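Local coordinates for protein Dot/Icm T4SS effector (Legionella pneumophila, PDB 6VVE) that is a translocated effector kinase that is activated by host inositol hexakisphosphate and binds ADP and manganese, at residues 255-258 with 259-262; 276-280 with 281-285; 291-294 with 295-298. All blocks are in the same frame, centred on the assembly; numbering follows the deposited sequence.

Interaction 1: 255-258 with 259-262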
ATOM      1  N   PRO A 255       0.985  -8.231 -25.129  1.00 17.83           N
ATOM      2  CA  PRO A 255       0.068  -9.358 -24.886  1.00 17.36           C
ATOM      3  C   PRO A 255      -0.943  -9.069 -23.793  1.00 18.37           C
ATOM      4  O   PRO A 255      -2.091  -9.528 -23.889  1.00 20.26           O
ATOM      5  CB  PRO A 255       1.005 -10.514 -24.496  1.00 17.41           C
ATOM      6  CG  PRO A 255       2.261  -9.844 -24.008  1.00 17.52           C
ATOM      7  CD  PRO A 255       2.392  -8.584 -24.848  1.00 18.64           C
ATOM      8  N   ILE A 256      -0.555  -8.314 -22.764  1.00 11.61           N
ATOM      9  CA  ILE A 256      -1.469  -8.030 -21.663  1.00 13.83           C
ATOM     10  C   ILE A 256      -2.613  -7.138 -22.136  1.00 14.56           C
ATOM     11  O   ILE A 256      -3.787  -7.393 -21.840  1.00 11.44           O
ATOM     12  CB  ILE A 256      -0.704  -7.391 -20.491  1.00 18.33           C
ATOM     13  CG1 ILE A 256       0.222  -8.424 -19.858  1.00 18.46           C
ATOM     14  CG2 ILE A 256      -1.677  -6.811 -19.472  1.00 24.03           C
ATOM     15  CD1 ILE A 256       1.029  -7.878 -18.683  1.00 21.87           C
ATOM     16  N   GLU A 257      -2.287  -6.075 -22.870  1.00 14.19           N
ATOM     17  CA  GLU A 257      -3.322  -5.186 -23.383  1.00 16.30           C
ATOM     18  C   GLU A 257      -4.279  -5.932 -24.300  1.00 16.02           C
ATOM     19  O   GLU A 257      -5.498  -5.779 -24.197  1.00 17.36           O
ATOM     20  CB  GLU A 257      -2.686  -4.007 -24.116  1.00 15.80           C
ATOM     21  CG  GLU A 257      -1.969  -3.036 -23.198  1.00 16.71           C
ATOM     22  CD  GLU A 257      -2.928  -2.218 -22.354  1.00 18.24           C
ATOM     23  OE1 GLU A 257      -4.150  -2.317 -22.585  1.00 22.32           O
ATOM     24  OE2 GLU A 257      -2.461  -1.477 -21.463  1.00 20.68           O
ATOM     25  N   LYS A 258      -3.739  -6.744 -25.214  1.00 14.90           N
ATOM     26  CA  LYS A 258      -4.594  -7.521 -26.099  1.00 19.21           C
ATOM     27  C   LYS A 258      -5.475  -8.470 -25.302  1.00 16.86           C
ATOM     28  O   LYS A 258      -6.601  -8.760 -25.713  1.00 17.21           O
ATOM     29  CB  LYS A 258      -3.750  -8.301 -27.101  1.00 27.39           C
ATOM     30  CG  LYS A 258      -4.533  -8.800 -28.309  1.00 39.96           C
ATOM     31  CD  LYS A 258      -3.686  -9.705 -29.190  1.00 50.37           C
ATOM     32  CE  LYS A 258      -4.334  -9.922 -30.557  1.00 55.26           C
ATOM     33  NZ  LYS A 258      -5.782 -10.254 -30.457  1.00 53.74           N
ATOM     34  N   TRP A 259      -4.975  -8.972 -24.171  1.00 17.36           N
ATOM     35  CA  TRP A 259      -5.770  -9.866 -23.339  1.00 16.99           C
ATOM     36  C   TRP A 259      -6.944  -9.120 -22.717  1.00 14.77           C
ATOM     37  O   TRP A 259      -8.084  -9.598 -22.756  1.00 15.83           O
ATOM     38  CB  TRP A 259      -4.884 -10.494 -22.257  1.00 19.10           C
ATOM     39  CG  TRP A 259      -5.517 -11.662 -21.564  1.00 20.57           C
ATOM     40  CD1 TRP A 259      -5.474 -12.962 -21.959  1.00 15.64           C
ATOM     41  CD2 TRP A 259      -6.271 -11.635 -20.345  1.00 17.82           C
ATOM     42  NE1 TRP A 259      -6.165 -13.749 -21.071  1.00 16.33           N
ATOM     43  CE2 TRP A 259      -6.661 -12.960 -20.068  1.00 15.97           C
ATOM     44  CE3 TRP A 259      -6.650 -10.622 -19.462  1.00 15.48           C
ATOM     45  CZ2 TRP A 259      -7.426 -13.302 -18.948  1.00 16.38           C
ATOM     46  CZ3 TRP A 259      -7.408 -10.961 -18.349  1.00 17.12           C
ATOM     47  CH2 TRP A 259      -7.783 -12.291 -18.102  1.00 15.85           C
ATOM     48  N   TYR A 260      -6.679  -7.946 -22.130  1.00 14.31           N
ATOM     49  CA  TYR A 260      -7.752  -7.156 -21.531  1.00 16.64           C
ATOM     50  C   TYR A 260      -8.831  -6.847 -22.565  1.00 19.04           C
ATOM     51  O   TYR A 260     -10.031  -6.984 -22.298  1.00 20.54           O
ATOM     52  CB  TYR A 260      -7.194  -5.850 -20.953  1.00 15.96           C
ATOM     53  CG  TYR A 260      -6.267  -6.009 -19.764  1.00 13.87           C
ATOM     54  CD1 TYR A 260      -6.457  -7.024 -18.835  1.00 15.14           C
ATOM     55  CD2 TYR A 260      -5.217  -5.139 -19.569  1.00 12.01           C
ATOM     56  CE1 TYR A 260      -5.611  -7.167 -17.751  1.00 14.55           C
ATOM     57  CE2 TYR A 260      -4.360  -5.267 -18.478  1.00 14.24           C
ATOM     58  CZ  TYR A 260      -4.569  -6.286 -17.575  1.00 14.01           C
ATOM     59  OH  TYR A 260      -3.720  -6.417 -16.501  1.00 14.99           O
ATOM     60  N   GLU A 261      -8.416  -6.429 -23.765  1.00 18.96           N
ATOM     61  CA  GLU A 261      -9.382  -6.052 -24.789  1.00 27.44           C
ATOM     62  C   GLU A 261     -10.283  -7.216 -25.158  1.00 17.96           C
ATOM     63  O   GLU A 261     -11.442  -7.006 -25.542  1.00 19.40           O
ATOM     64  CB  GLU A 261      -8.658  -5.532 -26.029  1.00 37.16           C
ATOM     65  CG  GLU A 261      -7.855  -4.257 -25.787  1.00 45.16           C
ATOM     66  CD  GLU A 261      -6.989  -3.874 -26.974  1.00 49.48           C
ATOM     67  OE1 GLU A 261      -7.170  -4.467 -28.061  1.00 51.83           O
ATOM     68  OE2 GLU A 261      -6.125  -2.982 -26.818  1.00 50.16           O
ATOM     69  N   ASN A 262      -9.777  -8.449 -25.050  1.00 17.67           N
ATOM     70  CA  ASN A 262     -10.524  -9.629 -25.478  1.00 19.06           C
ATOM     71  C   ASN A 262     -11.041 -10.466 -24.320  1.00 19.22           C
ATOM     72  O   ASN A 262     -11.746 -11.452 -24.555  1.00 20.60           O
ATOM     73  CB  ASN A 262      -9.656 -10.495 -26.395  1.00 33.41           C
ATOM     74  CG  ASN A 262      -9.393  -9.834 -27.739  1.00 31.16           C
ATOM     75  OD1 ASN A 262     -10.223  -9.895 -28.641  1.00 30.81           O
ATOM     76  ND2 ASN A 262      -8.238  -9.187 -27.867  1.00 30.59           N
TER
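I256 turns its CG2 methyl anti to the backbone N, and Y260 sets its ring beside its own N (chi1 -67°). The two side chains therefore run side by side on one flank of the last turns of helix 253-262, an i to i+4 pair. CG2 of I256 touches the ring at CE2 of Y260, 3.3 Å away, with CZ next nearest. The carbonyl O of I256 lies over one face of the same ring, offset toward its rim, and also accepts the helical bond from Y260 N. The hydroxyl of Y260 is hydrogen-bonded to D230 and Y234, which ties this flank to helix 231-239 and the residue before it. I256 and W259 both touch L268 in the loop that follows. E257 and E261 carry like charges, with OE1 of E257 4.7 Å from OE2 of E261. At the helix C-terminus the backbone bond from N262 N to K258 O is long and weak, at 3.3 Å. The side-chain amide of N262 folds back to the same carbonyl, its CG beside the backbone N (chi1 -69°). N262 ND2 gives K258 O a nearly straight bond of 2.7 Å, with the oxygen close to the amide plane.

Interaction 2: 276-280 with 281-285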
ATOM      1  N   LEU A 276       0.785 -18.289 -16.174  1.00 17.70           N
ATOM      2  CA  LEU A 276       1.750 -19.346 -16.459  1.00 19.94           C
ATOM      3  C   LEU A 276       1.982 -19.490 -17.956  1.00 19.48           C
ATOM      4  O   LEU A 276       3.115 -19.713 -18.390  1.00 20.06           O
ATOM      5  CB  LEU A 276       1.273 -20.668 -15.869  1.00 23.30           C
ATOM      6  CG  LEU A 276       2.146 -21.302 -14.781  1.00 29.11           C
ATOM      7  CD1 LEU A 276       1.640 -22.707 -14.458  1.00 31.96           C
ATOM      8  CD2 LEU A 276       3.614 -21.358 -15.176  1.00 31.12           C
ATOM      9  N   ARG A 277       0.918 -19.388 -18.756  1.00 23.91           N
ATOM     10  CA  ARG A 277       1.069 -19.480 -20.207  1.00 24.28           C
ATOM     11  C   ARG A 277       1.939 -18.343 -20.735  1.00 18.60           C
ATOM     12  O   ARG A 277       2.912 -18.575 -21.462  1.00 19.39           O
ATOM     13  CB  ARG A 277      -0.309 -19.465 -20.872  1.00 25.33           C
ATOM     14  CG  ARG A 277      -0.293 -19.381 -22.393  1.00 20.57           C
ATOM     15  CD  ARG A 277       0.449 -20.552 -23.016  1.00 36.58           C
ATOM     16  NE  ARG A 277      -0.126 -21.835 -22.632  1.00 39.48           N
ATOM     17  CZ  ARG A 277       0.421 -23.015 -22.908  1.00 42.44           C
ATOM     18  NH1 ARG A 277       1.565 -23.078 -23.579  1.00 39.72           N
ATOM     19  NH2 ARG A 277      -0.179 -24.133 -22.511  1.00 46.34           N
ATOM     20  N   PHE A 278       1.595 -17.102 -20.386  1.00 16.88           N
ATOM     21  CA  PHE A 278       2.399 -15.964 -20.820  1.00 18.21           C
ATOM     22  C   PHE A 278       3.833 -16.075 -20.302  1.00 17.03           C
ATOM     23  O   PHE A 278       4.788 -15.754 -21.019  1.00 16.36           O
ATOM     24  CB  PHE A 278       1.763 -14.660 -20.349  1.00 17.72           C
ATOM     25  CG  PHE A 278       0.533 -14.253 -21.130  1.00 18.15           C
ATOM     26  CD1 PHE A 278       0.053 -15.030 -22.174  1.00 21.45           C
ATOM     27  CD2 PHE A 278      -0.142 -13.091 -20.811  1.00 17.83           C
ATOM     28  CE1 PHE A 278      -1.068 -14.648 -22.888  1.00 20.45           C
ATOM     29  CE2 PHE A 278      -1.271 -12.701 -21.524  1.00 17.07           C
ATOM     30  CZ  PHE A 278      -1.727 -13.472 -22.557  1.00 19.58           C
ATOM     31  N   TYR A 279       4.005 -16.514 -19.052  1.00 16.48           N
ATOM     32  CA  TYR A 279       5.352 -16.692 -18.515  1.00 16.80           C
ATOM     33  C   TYR A 279       6.108 -17.771 -19.280  1.00 18.69           C
ATOM     34  O   TYR A 279       7.293 -17.601 -19.611  1.00 19.22           O
ATOM     35  CB  TYR A 279       5.274 -17.043 -17.026  1.00 17.91           C
ATOM     36  CG  TYR A 279       6.617 -17.288 -16.379  1.00 17.79           C
ATOM     37  CD1 TYR A 279       7.478 -16.229 -16.098  1.00 18.24           C
ATOM     38  CD2 TYR A 279       7.032 -18.577 -16.052  1.00 19.71           C
ATOM     39  CE1 TYR A 279       8.706 -16.447 -15.510  1.00 20.48           C
ATOM     40  CE2 TYR A 279       8.255 -18.803 -15.462  1.00 25.57           C
ATOM     41  CZ  TYR A 279       9.090 -17.735 -15.191  1.00 23.69           C
ATOM     42  OH  TYR A 279      10.307 -17.954 -14.606  1.00 24.49           O
ATOM     43  N   HIS A 280       5.435 -18.889 -19.580  1.00 19.96           N
ATOM     44  CA  HIS A 280       6.079 -19.969 -20.317  1.00 26.90           C
ATOM     45  C   HIS A 280       6.473 -19.531 -21.719  1.00 25.84           C
ATOM     46  O   HIS A 280       7.481 -20.000 -22.251  1.00 23.89           O
ATOM     47  CB  HIS A 280       5.145 -21.177 -20.380  1.00 33.33           C
ATOM     48  CG  HIS A 280       5.776 -22.401 -20.970  1.00 46.09           C
ATOM     49  ND1 HIS A 280       7.013 -22.865 -20.574  1.00 49.95           N
ATOM     50  CD2 HIS A 280       5.337 -23.262 -21.921  1.00 49.88           C
ATOM     51  CE1 HIS A 280       7.309 -23.957 -21.257  1.00 53.47           C
ATOM     52  NE2 HIS A 280       6.310 -24.217 -22.081  1.00 52.23           N
ATOM     53  N   GLU A 281       5.695 -18.640 -22.331  1.00 20.95           N
ATOM     54  CA  GLU A 281       5.989 -18.162 -23.673  1.00 24.94           C
ATOM     55  C   GLU A 281       7.047 -17.066 -23.699  1.00 20.55           C
ATOM     56  O   GLU A 281       7.457 -16.650 -24.788  1.00 21.15           O
ATOM     57  CB  GLU A 281       4.711 -17.640 -24.325  1.00 29.80           C
ATOM     58  CG  GLU A 281       3.693 -18.709 -24.668  1.00 39.60           C
ATOM     59  CD  GLU A 281       2.383 -18.119 -25.172  1.00 47.98           C
ATOM     60  OE1 GLU A 281       1.913 -17.121 -24.583  1.00 49.43           O
ATOM     61  OE2 GLU A 281       1.829 -18.644 -26.160  1.00 52.32           O
ATOM     62  N   GLY A 282       7.493 -16.583 -22.545  1.00 22.07           N
ATOM     63  CA  GLY A 282       8.442 -15.493 -22.509  1.00 22.30           C
ATOM     64  C   GLY A 282       7.834 -14.124 -22.692  1.00 21.83           C
ATOM     65  O   GLY A 282       8.557 -13.183 -23.045  1.00 21.03           O
ATOM     66  N   LEU A 283       6.528 -13.979 -22.448  1.00 22.69           N
ATOM     67  CA  LEU A 283       5.837 -12.719 -22.670  1.00 20.75           C
ATOM     68  C   LEU A 283       5.855 -11.809 -21.450  1.00 21.09           C
ATOM     69  O   LEU A 283       5.861 -10.583 -21.603  1.00 20.42           O
ATOM     70  CB  LEU A 283       4.384 -12.982 -23.071  1.00 21.44           C
ATOM     71  CG  LEU A 283       4.168 -13.872 -24.299  1.00 23.72           C
ATOM     72  CD1 LEU A 283       2.681 -13.947 -24.622  1.00 23.38           C
ATOM     73  CD2 LEU A 283       4.957 -13.366 -25.483  1.00 26.56           C
ATOM     74  N   ILE A 284       5.836 -12.378 -20.248  1.00 16.94           N
ATOM     75  CA  ILE A 284       5.838 -11.620 -19.011  1.00 13.75           C
ATOM     76  C   ILE A 284       6.873 -12.227 -18.072  1.00 14.68           C
ATOM     77  O   ILE A 284       7.305 -13.372 -18.228  1.00 15.27           O
ATOM     78  CB  ILE A 284       4.454 -11.597 -18.329  1.00 13.56           C
ATOM     79  CG1 ILE A 284       4.025 -13.015 -17.936  1.00 15.39           C
ATOM     80  CG2 ILE A 284       3.424 -10.982 -19.242  1.00 13.36           C
ATOM     81  CD1 ILE A 284       2.772 -13.058 -17.068  1.00 18.81           C
ATOM     82  N   SER A 285       7.259 -11.440 -17.081  1.00 15.83           N
ATOM     83  CA  SER A 285       8.114 -11.889 -15.993  1.00 19.35           C
ATOM     84  C   SER A 285       7.272 -12.114 -14.742  1.00 16.77           C
ATOM     85  O   SER A 285       6.175 -11.568 -14.592  1.00 16.26           O
ATOM     86  CB  SER A 285       9.214 -10.859 -15.704  1.00 25.11           C
ATOM     87  OG  SER A 285      10.018 -10.673 -16.850  1.00 31.44           O
TER
HETATM   88  O   HOH W   1       9.219 -15.019 -18.884  1.00 24.84           O
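The backbone between F278 and L283 leaves helix 272-280 through G282, whose positive phi (81°) swings the chain back so that L283 N bonds F278 O at 2.9 Å. Just before G282, E281 N still makes a helical bond to R277 O. G282 N reaches Y279 O at 3.1 Å from above the carbonyl plane. The turn brings L283 against the ring of F278, with CD1 of L283 3.8 Å from CD1 of F278. I284 packs on the CB of F278: its CG1 sits between the backbone N and the carbonyl carbon (chi1 62°), 3.7 Å from that CB. The carboxylate of E281 also borders the ring, with OE1 3.7 Å from CD1 of F278 and the two planes almost parallel. Next to it, the aliphatic part of R277 crosses the E281 chain, CD to CD at 3.8 Å. The charged ends do not meet: NH1 of R277 is 5.1 Å from OE2 of E281. A water donates to I284 O at 2.6 Å and only weakly to Y279 O, so it bridges the helix end and the departing loop. S285 fastens that loop to N237 and to the backbone of Y240. The F278-L283 contact is the apolar one that commonly accompanies a C-terminal Schellman motif, defined here by the two backward bonds and the positive phi of G282.

Interaction 3: 291-294 with 295-298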
ATOM      1  N   ALA A 291       6.775 -17.909  -9.723  1.00 20.53           N
ATOM      2  CA  ALA A 291       7.045 -18.888 -10.769  1.00 23.17           C
ATOM      3  C   ALA A 291       7.282 -20.264 -10.163  1.00 24.35           C
ATOM      4  O   ALA A 291       6.721 -21.266 -10.622  1.00 25.23           O
ATOM      5  CB  ALA A 291       8.248 -18.452 -11.607  1.00 21.76           C
ATOM      6  N   HIS A 292       8.113 -20.330  -9.122  1.00 28.61           N
ATOM      7  CA  HIS A 292       8.377 -21.600  -8.459  1.00 33.59           C
ATOM      8  C   HIS A 292       7.094 -22.198  -7.892  1.00 38.25           C
ATOM      9  O   HIS A 292       6.813 -23.388  -8.083  1.00 40.28           O
ATOM     10  CB  HIS A 292       9.409 -21.397  -7.351  1.00 34.12           C
ATOM     11  CG  HIS A 292       9.674 -22.626  -6.541  1.00 34.63           C
ATOM     12  ND1 HIS A 292       9.175 -22.799  -5.267  1.00 35.39           N
ATOM     13  CD2 HIS A 292      10.387 -23.742  -6.821  1.00 35.90           C
ATOM     14  CE1 HIS A 292       9.570 -23.968  -4.799  1.00 37.68           C
ATOM     15  NE2 HIS A 292      10.309 -24.559  -5.721  1.00 38.44           N
ATOM     16  N   ASP A 293       6.303 -21.386  -7.185  1.00 38.65           N
ATOM     17  CA  ASP A 293       5.075 -21.892  -6.581  1.00 38.49           C
ATOM     18  C   ASP A 293       4.105 -22.386  -7.644  1.00 36.56           C
ATOM     19  O   ASP A 293       3.492 -23.447  -7.484  1.00 36.41           O
ATOM     20  CB  ASP A 293       4.426 -20.804  -5.727  1.00 36.98           C
ATOM     21  CG  ASP A 293       5.269 -20.432  -4.515  1.00 34.72           C
ATOM     22  OD1 ASP A 293       6.313 -21.083  -4.289  1.00 34.35           O
ATOM     23  OD2 ASP A 293       4.887 -19.488  -3.787  1.00 32.37           O
ATOM     24  N   LEU A 294       3.958 -21.635  -8.740  1.00 31.49           N
ATOM     25  CA  LEU A 294       3.060 -22.055  -9.810  1.00 33.28           C
ATOM     26  C   LEU A 294       3.536 -23.358 -10.442  1.00 38.43           C
ATOM     27  O   LEU A 294       2.742 -24.276 -10.676  1.00 41.58           O
ATOM     28  CB  LEU A 294       2.954 -20.957 -10.866  1.00 31.73           C
ATOM     29  CG  LEU A 294       2.214 -19.677 -10.469  1.00 29.35           C
ATOM     30  CD1 LEU A 294       2.401 -18.615 -11.544  1.00 29.75           C
ATOM     31  CD2 LEU A 294       0.737 -19.948 -10.242  1.00 29.35           C
ATOM     32  N   HIS A 295       4.834 -23.453 -10.738  1.00 39.83           N
ATOM     33  CA  HIS A 295       5.366 -24.673 -11.331  1.00 45.03           C
ATOM     34  C   HIS A 295       5.249 -25.844 -10.364  1.00 50.02           C
ATOM     35  O   HIS A 295       4.910 -26.963 -10.767  1.00 47.96           O
ATOM     36  CB  HIS A 295       6.820 -24.458 -11.744  1.00 43.55           C
ATOM     37  CG  HIS A 295       7.468 -25.669 -12.339  1.00 45.43           C
ATOM     38  ND1 HIS A 295       7.250 -26.067 -13.642  1.00 45.70           N
ATOM     39  CD2 HIS A 295       8.332 -26.568 -11.810  1.00 48.26           C
ATOM     40  CE1 HIS A 295       7.952 -27.158 -13.888  1.00 49.01           C
ATOM     41  NE2 HIS A 295       8.615 -27.486 -12.792  1.00 50.09           N
ATOM     42  N   GLU A 296       5.520 -25.603  -9.078  1.00 60.57           N
ATOM     43  CA  GLU A 296       5.354 -26.651  -8.078  1.00 60.59           C
ATOM     44  C   GLU A 296       3.904 -27.113  -7.988  1.00 58.94           C
ATOM     45  O   GLU A 296       3.642 -28.275  -7.653  1.00 58.68           O
ATOM     46  CB  GLU A 296       5.842 -26.152  -6.718  1.00 59.80           C
ATOM     47  CG  GLU A 296       5.596 -27.114  -5.569  1.00 62.91           C
ATOM     48  CD  GLU A 296       6.250 -26.654  -4.272  1.00 66.97           C
ATOM     49  OE1 GLU A 296       6.399 -25.425  -4.076  1.00 66.35           O
ATOM     50  OE2 GLU A 296       6.625 -27.521  -3.452  1.00 71.73           O
ATOM     51  N   THR A 297       2.949 -26.223  -8.284  1.00 51.87           N
ATOM     52  CA  THR A 297       1.546 -26.622  -8.284  1.00 51.57           C
ATOM     53  C   THR A 297       1.273 -27.678  -9.347  1.00 54.94           C
ATOM     54  O   THR A 297       0.362 -28.503  -9.182  1.00 60.21           O
ATOM     55  CB  THR A 297       0.651 -25.399  -8.508  1.00 50.46           C
ATOM     56  OG1 THR A 297       0.728 -24.524  -7.372  1.00 49.48           O
ATOM     57  CG2 THR A 297      -0.798 -25.823  -8.724  1.00 52.21           C
ATOM     58  N   ILE A 298       2.062 -27.676 -10.432  1.00 54.79           N
ATOM     59  CA  ILE A 298       1.847 -28.631 -11.515  1.00 59.79           C
ATOM     60  C   ILE A 298       2.550 -29.952 -11.210  1.00 64.59           C
ATOM     61  O   ILE A 298       1.949 -31.030 -11.313  1.00 69.53           O
ATOM     62  CB  ILE A 298       2.318 -28.033 -12.850  1.00 57.15           C
ATOM     63  CG1 ILE A 298       1.410 -26.865 -13.239  1.00 55.26           C
ATOM     64  CG2 ILE A 298       2.348 -29.100 -13.935  1.00 59.27           C
ATOM     65  CD1 ILE A 298       1.909 -26.058 -14.415  1.00 52.38           C
TER
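H292 crosses over toward E296 one turn further along helix 288-299, and CE1 of its ring comes 3.6 Å from OE1 of E296. The ring and carboxylate planes are turned 57° apart. ND1 of H292 stays 4.0 Å from the same oxygen, and its hydrogen bond is a weak one to D293 OD1. E296 reaches back toward H292 by an extended chain with CG anti to its backbone N (chi1 174°). OD1 of D293 and OE1 of E296 both approach the ND1-CE1 side of the imidazole, 4.3 Å apart. A charged ring would be expected to ease their repulsion. T297 folds its hydroxyl back beside its own N. D293 O is gripped twice, by T297 OG1 at 3.0 Å and by T297 N at 2.9 Å, which arrive from opposite faces of the carbonyl plane. This is a common way for a helical threonine to return its hydroxyl to the carbonyl four residues back. I298 N bonds H295 O, three residues back, and L294 O just weakly. The other flank of the helix is apolar: A291 rests on Y279, while L294 and I298 lie on L276 of helix 272-280, the preceding helix.

All three are surface contacts, each about 26 Å from the centre of the chain, in three helices that follow one another near the C-terminus. Interactions 1 and 3 each lie within a single helix, whereas interaction 2 spans a helix end and the loop after it. Interaction 2 is the middle piece. On one side L283 packs on P255 and F278 on W259 of interaction 1; on the other, helix 272-280 packs against helix 288-299 of interaction 3. Interactions 1 and 3 do not touch, their nearest atoms being about 13 Å apart. Apolar and aromatic packing weighs more in interactions 1 and 2, and polar and charged groups in interaction 3.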